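Local coordinates for protein DyP (Bjerkandera adusta, PDB 3VXJ) that probably acts as a heme peroxidase that uses hydrogen peroxide to oxidise dyes and phenolic compounds such as 2,6-dimethoxyphenol, at residues Gly262-Ile270 against Ala276-Asp284. Residues are numbered along the deposited sequence; the frame is centred on the assembly and turned at random.
With HEM (protoporphyrin IX containing Fe), chain B; DMS (dimethyl sulfoxide), chain F.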
ATOM      1  N   GLY A 262     -11.589  -1.201  10.826  1.00  6.49           N
ATOM      2  CA  GLY A 262     -11.259  -0.214  11.854  1.00  6.65           C
ATOM      3  C   GLY A 262     -11.626   1.217  11.479  1.00  6.49           C
ATOM      4  O   GLY A 262     -11.377   2.148  12.259  1.00  6.32           O
ATOM      5  N   ARG A 263     -12.214   1.401  10.295  1.00  6.83           N
ATOM      6  CA  ARG A 263     -12.764   2.679   9.845  1.00  6.75           C
ATOM      7  C   ARG A 263     -14.055   2.413   9.108  1.00  7.03           C
ATOM      8  O   ARG A 263     -14.205   1.384   8.455  1.00  6.83           O
ATOM      9  CB  ARG A 263     -11.811   3.398   8.887  1.00  7.06           C
ATOM     10  CG  ARG A 263     -10.516   3.902   9.490  1.00  7.43           C
ATOM     11  CD  ARG A 263      -9.760   4.725   8.470  1.00  7.38           C
ATOM     12  NE  ARG A 263      -8.487   5.188   9.019  1.00  7.82           N
ATOM     13  CZ  ARG A 263      -8.297   6.318   9.697  1.00  7.30           C
ATOM     14  NH1 ARG A 263      -9.275   7.207   9.853  1.00  8.24           N
ATOM     15  NH2 ARG A 263      -7.083   6.583  10.171  1.00  8.49           N
ATOM     16  N   TRP A 264     -14.982   3.357   9.212  1.00  7.03           N
ATOM     17  CA  TRP A 264     -16.131   3.407   8.327  1.00  7.65           C
ATOM     18  C   TRP A 264     -15.683   3.727   6.893  1.00  7.77           C
ATOM     19  O   TRP A 264     -14.566   4.219   6.662  1.00  7.78           O
ATOM     20  CB  TRP A 264     -17.117   4.480   8.802  1.00  7.88           C
ATOM     21  CG  TRP A 264     -17.674   4.213  10.161  1.00  7.60           C
ATOM     22  CD1 TRP A 264     -17.179   4.666  11.350  1.00  8.40           C
ATOM     23  CD2 TRP A 264     -18.844   3.444  10.473  1.00  7.88           C
ATOM     24  NE1 TRP A 264     -17.963   4.211  12.391  1.00  8.35           N
ATOM     25  CE2 TRP A 264     -18.991   3.465  11.878  1.00  8.34           C
ATOM     26  CE3 TRP A 264     -19.785   2.740   9.701  1.00  8.79           C
ATOM     27  CZ2 TRP A 264     -20.033   2.793  12.531  1.00  9.64           C
ATOM     28  CZ3 TRP A 264     -20.827   2.080  10.352  1.00 10.04           C
ATOM     29  CH2 TRP A 264     -20.944   2.124  11.753  1.00  9.35           C
ATOM     30  N   LYS A 265     -16.564   3.483   5.932  1.00  8.49           N
ATOM     31  CA  LYS A 265     -16.253   3.775   4.536  1.00  8.84           C
ATOM     32  C   LYS A 265     -15.889   5.245   4.312  1.00  9.39           C
ATOM     33  O   LYS A 265     -15.087   5.562   3.435  1.00  9.24           O
ATOM     34  CB  LYS A 265     -17.415   3.358   3.636  1.00  9.47           C
ATOM     35  CG  LYS A 265     -17.500   1.849   3.456  1.00  9.06           C
ATOM     36  CD  LYS A 265     -18.742   1.442   2.702  1.00  9.94           C
ATOM     37  CE  LYS A 265     -18.754  -0.054   2.467  1.00 10.52           C
ATOM     38  NZ  LYS A 265     -20.048  -0.437   1.836  1.00 13.04           N
ATOM     39  N   SER A 266     -16.464   6.132   5.122  1.00  9.10           N
ATOM     40  CA  SER A 266     -16.207   7.567   5.041  1.00 10.07           C
ATOM     41  C   SER A 266     -14.787   7.925   5.465  1.00  9.69           C
ATOM     42  O   SER A 266     -14.342   9.043   5.223  1.00 10.38           O
ATOM     43  CB  SER A 266     -17.154   8.305   5.974  1.00 10.55           C
ATOM     44  OG  SER A 266     -16.771   8.026   7.315  1.00 10.64           O
ATOM     45  N   GLY A 267     -14.101   6.996   6.128  1.00  8.98           N
ATOM     46  CA  GLY A 267     -12.815   7.287   6.739  1.00  8.60           C
ATOM     47  C   GLY A 267     -12.886   7.538   8.234  1.00  8.42           C
ATOM     48  O   GLY A 267     -11.851   7.616   8.893  1.00  8.39           O
ATOM     49  N   ALA A 268     -14.088   7.667   8.795  1.00  8.53           N
ATOM     50  CA  ALA A 268     -14.184   7.925  10.230  1.00  9.07           C
ATOM     51  C   ALA A 268     -13.627   6.713  10.988  1.00  8.49           C
ATOM     52  O   ALA A 268     -14.079   5.591  10.773  1.00  8.24           O
ATOM     53  CB  ALA A 268     -15.620   8.205  10.634  1.00  9.57           C
ATOM     54  N   PRO A 269     -12.622   6.916  11.861  1.00  7.86           N
ATOM     55  CA  PRO A 269     -12.085   5.765  12.583  1.00  7.85           C
ATOM     56  C   PRO A 269     -13.063   5.301  13.662  1.00  7.77           C
ATOM     57  O   PRO A 269     -13.629   6.123  14.389  1.00  7.85           O
ATOM     58  CB  PRO A 269     -10.802   6.315  13.205  1.00  8.22           C
ATOM     59  CG  PRO A 269     -11.055   7.779  13.366  1.00  8.58           C
ATOM     60  CD  PRO A 269     -11.949   8.176  12.236  1.00  8.84           C
ATOM     61  N   ILE A 270     -13.269   3.991  13.767  1.00  7.86           N
ATOM     62  CA  ILE A 270     -14.234   3.475  14.730  1.00  8.34           C
ATOM     63  C   ILE A 270     -13.825   3.719  16.191  1.00  8.02           C
ATOM     64  O   ILE A 270     -14.681   3.821  17.063  1.00  8.41           O
ATOM     65  CB  ILE A 270     -14.624   1.986  14.468  1.00  7.81           C
ATOM     66  CG1 ILE A 270     -13.479   1.016  14.800  1.00  7.65           C
ATOM     67  CG2 ILE A 270     -15.170   1.807  13.022  1.00  9.44           C
ATOM     68  CD1 ILE A 270     -13.832  -0.451  14.514  1.00  8.34           C
ATOM     69  N   ALA A 276     -21.701   4.516  15.037  1.00 11.45           N
ATOM     70  CA  ALA A 276     -22.327   5.023  13.817  1.00 11.48           C
ATOM     71  C   ALA A 276     -21.294   5.828  13.066  1.00 11.34           C
ATOM     72  O   ALA A 276     -20.358   6.387  13.661  1.00 11.04           O
ATOM     73  CB  ALA A 276     -23.539   5.888  14.138  1.00 12.45           C
ATOM     74  N   ASP A 277     -21.455   5.881  11.750  1.00 11.88           N
ATOM     75  CA  ASP A 277     -20.558   6.657  10.915  1.00 12.20           C
ATOM     76  C   ASP A 277     -20.664   8.149  11.255  1.00 12.64           C
ATOM     77  O   ASP A 277     -21.701   8.632  11.732  1.00 13.10           O
ATOM     78  CB  ASP A 277     -20.870   6.376   9.440  1.00 12.68           C
ATOM     79  CG  ASP A 277     -19.883   7.021   8.482  1.00 13.14           C
ATOM     80  OD1 ASP A 277     -18.753   7.378   8.881  1.00 11.31           O
ATOM     81  OD2 ASP A 277     -20.255   7.183   7.306  1.00 18.05           O
ATOM     82  N   ASP A 278     -19.560   8.854  11.052  1.00 12.73           N
ATOM     83  CA  ASP A 278     -19.512  10.305  11.188  1.00 13.63           C
ATOM     84  C   ASP A 278     -18.765  10.791   9.950  1.00 13.42           C
ATOM     85  O   ASP A 278     -17.536  10.903   9.965  1.00 12.06           O
ATOM     86  CB  ASP A 278     -18.780  10.700  12.476  1.00 14.53           C
ATOM     87  CG  ASP A 278     -18.720  12.215  12.701  1.00 15.98           C
ATOM     88  OD1 ASP A 278     -18.917  13.013  11.757  1.00 16.93           O
ATOM     89  OD2 ASP A 278     -18.450  12.605  13.853  1.00 20.18           O
ATOM     90  N   PRO A 279     -19.500  11.050   8.859  1.00 13.97           N
ATOM     91  CA  PRO A 279     -18.837  11.407   7.613  1.00 14.39           C
ATOM     92  C   PRO A 279     -18.051  12.723   7.690  1.00 14.99           C
ATOM     93  O   PRO A 279     -17.028  12.846   7.021  1.00 15.06           O
ATOM     94  CB  PRO A 279     -19.993  11.505   6.610  1.00 15.13           C
ATOM     95  CG  PRO A 279     -21.069  10.654   7.191  1.00 16.19           C
ATOM     96  CD  PRO A 279     -20.943  10.807   8.674  1.00 14.64           C
ATOM     97  N   ALA A 280     -18.509  13.666   8.519  1.00 15.09           N
ATOM     98  CA  ALA A 280     -17.777  14.918   8.744  1.00 15.20           C
ATOM     99  C   ALA A 280     -16.390  14.641   9.314  1.00 14.46           C
ATOM    100  O   ALA A 280     -15.393  15.251   8.888  1.00 15.18           O
ATOM    101  CB  ALA A 280     -18.567  15.864   9.663  1.00 15.92           C
ATOM    102  N   LEU A 281     -16.325  13.711  10.264  1.00 13.07           N
ATOM    103  CA  LEU A 281     -15.047  13.276  10.825  1.00 12.42           C
ATOM    104  C   LEU A 281     -14.157  12.552   9.801  1.00 12.11           C
ATOM    105  O   LEU A 281     -12.959  12.823   9.724  1.00 11.10           O
ATOM    106  CB  LEU A 281     -15.280  12.396  12.049  1.00 12.23           C
ATOM    107  CG  LEU A 281     -14.070  11.668  12.632  1.00 11.21           C
ATOM    108  CD1 LEU A 281     -12.994  12.647  13.113  1.00 11.90           C
ATOM    109  CD2 LEU A 281     -14.539  10.788  13.770  1.00 12.54           C
ATOM    110  N   GLY A 282     -14.743  11.644   9.022  1.00 11.86           N
ATOM    111  CA  GLY A 282     -14.003  10.926   7.978  1.00 12.26           C
ATOM    112  C   GLY A 282     -13.293  11.845   7.002  1.00 13.08           C
ATOM    113  O   GLY A 282     -12.175  11.553   6.565  1.00 13.17           O
ATOM    114  N   ALA A 283     -13.947  12.957   6.677  1.00 14.16           N
ATOM    115  CA  ALA A 283     -13.414  13.941   5.737  1.00 14.70           C
ATOM    116  C   ALA A 283     -12.603  15.035   6.433  1.00 15.00           C
ATOM    117  O   ALA A 283     -12.356  16.098   5.852  1.00 16.18           O
ATOM    118  CB  ALA A 283     -14.557  14.555   4.933  1.00 15.87           C
ATOM    119  N   ASP A 284     -12.191  14.790   7.671  1.00 13.48           N
ATOM    120  CA  ASP A 284     -11.475  15.805   8.451  1.00 13.18           C
ATOM    121  C   ASP A 284     -10.059  15.341   8.774  1.00 12.80           C
ATOM    122  O   ASP A 284      -9.865  14.642   9.764  1.00 12.00           O
ATOM    123  CB  ASP A 284     -12.225  16.119   9.749  1.00 13.23           C
ATOM    124  CG  ASP A 284     -11.577  17.250  10.550  1.00 12.10           C
ATOM    125  OD1 ASP A 284     -10.500  17.738  10.153  1.00 13.59           O
ATOM    126  OD2 ASP A 284     -12.141  17.628  11.594  1.00 14.47           O
TER
HETATM  127  CHA HEM B 501      -4.869   1.451   5.965  1.00  6.30           C
HETATM  128  CHB HEM B 501      -7.427  -0.888   2.596  1.00  7.50           C
HETATM  129  CHC HEM B 501      -3.807  -4.033   1.965  1.00  5.94           C
HETATM  130  CHD HEM B 501      -1.213  -1.691   5.305  1.00  5.99           C
HETATM  131  C1A HEM B 501      -5.887   1.072   5.135  1.00  6.15           C
HETATM  132  C2A HEM B 501      -7.188   1.699   5.065  1.00  6.49           C
HETATM  133  C3A HEM B 501      -7.900   1.038   4.134  1.00  6.45           C
HETATM  134  C4A HEM B 501      -7.057   0.004   3.576  1.00  6.57           C
HETATM  135  CMA HEM B 501      -9.346   1.320   3.684  1.00  8.98           C
HETATM  136  CAA HEM B 501      -7.656   2.861   5.969  1.00  6.84           C
HETATM  137  CBA HEM B 501      -7.344   4.264   5.444  1.00  7.98           C
HETATM  138  CGA HEM B 501      -5.884   4.643   5.532  1.00 10.20           C
HETATM  139  O1A HEM B 501      -5.354   4.867   6.642  1.00 12.11           O
HETATM  140  O2A HEM B 501      -5.242   4.756   4.451  1.00 13.52           O
HETATM  141  C1B HEM B 501      -6.669  -1.937   2.116  1.00  6.15           C
HETATM  142  C2B HEM B 501      -7.074  -2.873   1.089  1.00  6.44           C
HETATM  143  C3B HEM B 501      -6.065  -3.746   0.910  1.00  7.24           C
HETATM  144  C4B HEM B 501      -4.998  -3.367   1.812  1.00  5.70           C
HETATM  145  CMB HEM B 501      -8.446  -2.838   0.380  1.00  7.69           C
HETATM  146  CAB HEM B 501      -5.979  -4.928  -0.079  1.00  7.43           C
HETATM  147  CBB HEM B 501      -6.703  -4.971  -1.199  1.00  8.01           C
HETATM  148  C1C HEM B 501      -2.813  -3.697   2.848  1.00  5.46           C
HETATM  149  C2C HEM B 501      -1.580  -4.433   3.056  1.00  6.18           C
HETATM  150  C3C HEM B 501      -0.866  -3.793   3.994  1.00  6.54           C
HETATM  151  C4C HEM B 501      -1.630  -2.630   4.396  1.00  5.79           C
HETATM  152  CMC HEM B 501      -1.200  -5.715   2.292  1.00  9.08           C
HETATM  153  CAC HEM B 501       0.527  -4.150   4.576  1.00  7.40           C
HETATM  154  CBC HEM B 501       0.897  -5.420   4.790  1.00  8.40           C
HETATM  155  C1D HEM B 501      -1.934  -0.605   5.728  1.00  5.27           C
HETATM  156  C2D HEM B 501      -1.408   0.411   6.606  1.00  6.39           C
HETATM  157  C3D HEM B 501      -2.537   1.370   6.819  1.00  6.33           C
HETATM  158  C4D HEM B 501      -3.639   0.856   6.046  1.00  6.08           C
HETATM  159  CMD HEM B 501      -0.012   0.529   7.239  1.00  7.64           C
HETATM  160  CAD HEM B 501      -2.466   2.616   7.714  1.00  6.82           C
HETATM  161  CBD HEM B 501      -2.692   2.159   9.152  1.00  7.41           C
HETATM  162  CGD HEM B 501      -2.595   3.307  10.120  1.00  7.06           C
HETATM  163  O1D HEM B 501      -3.542   3.465  10.937  1.00  7.67           O
HETATM  164  O2D HEM B 501      -1.591   4.054  10.089  1.00  8.12           O
HETATM  165  NA  HEM B 501      -5.855   0.036   4.236  1.00  6.34           N
HETATM  166  NB  HEM B 501      -5.402  -2.284   2.567  1.00  6.47           N
HETATM  167  NC  HEM B 501      -2.820  -2.626   3.712  1.00  5.63           N
HETATM  168  ND  HEM B 501      -3.250  -0.299   5.385  1.00  6.25           N
HETATM  169 FE   HEM B 501      -4.360  -1.341   4.020  1.00  7.00          FE
HETATM  170  S   DMS F 505     -20.568  -4.192   2.734  1.00 17.90           S
HETATM  171  O   DMS F 505     -20.036  -3.079   1.461  1.00 17.88           O
HETATM  172  C1  DMS F 505     -19.807  -3.650   4.281  1.00 16.59           C
HETATM  173  C2  DMS F 505     -22.274  -3.791   3.197  1.00 17.61           C
HETATM  174  O   HOH W   1     -19.349   5.383   5.631  1.00 16.55           O
HETATM  175  O   HOH W   2      -3.655  -0.095   2.634  1.00 13.20           O
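Trp264, Ser266 and Asp277 carry this contact. The backbone of Asp277 lies over one face of the Trp264 indole. Asp277 CA sits 3.6 Å from the centroid of the five-membered ring, only 8° off its normal, a CH-pi contact. Ala276 C lies nearer the rim, 3.3 Å from Trp264 CZ2. The ring N-H turns to Ala273 O, in the loop joining the two segments. In Asp277, CG stands anti to the backbone N (chi1 -174°), which brings the carboxylate alongside Trp264 CB and within reach of the Ser266 hydroxyl. Ser266 OG donates to the syn lone pair of Asp277 OD1 at 2.6 Å. The same hydroxyl accepts from Ala268 N at 3.1 Å, closing an ST turn. Asp277 OD2 accepts a hydrogen bond from a water 2.6 Å away. An alanine in place of Trp264 would probably open a gap under Ala276-Asp277 and leave Ala273 O without its indole donor. Farther along, Gly282 CA packs 3.4 Å from Ser266 O, where a side chain would clash. Leu281 CD2 meets Pro269 CD at 4.0 Å. Arg263 NH1 hydrogen-bonds to Gly267 O on the heme side, with the oxygen close to the guanidinium plane. The arrangement is a type I beta turn, Trp264 to Gly267, packed against the short helix 279-282, whose N-cap is Asp278. It joins this outer helix to the Arg263 edge of the heme pocket.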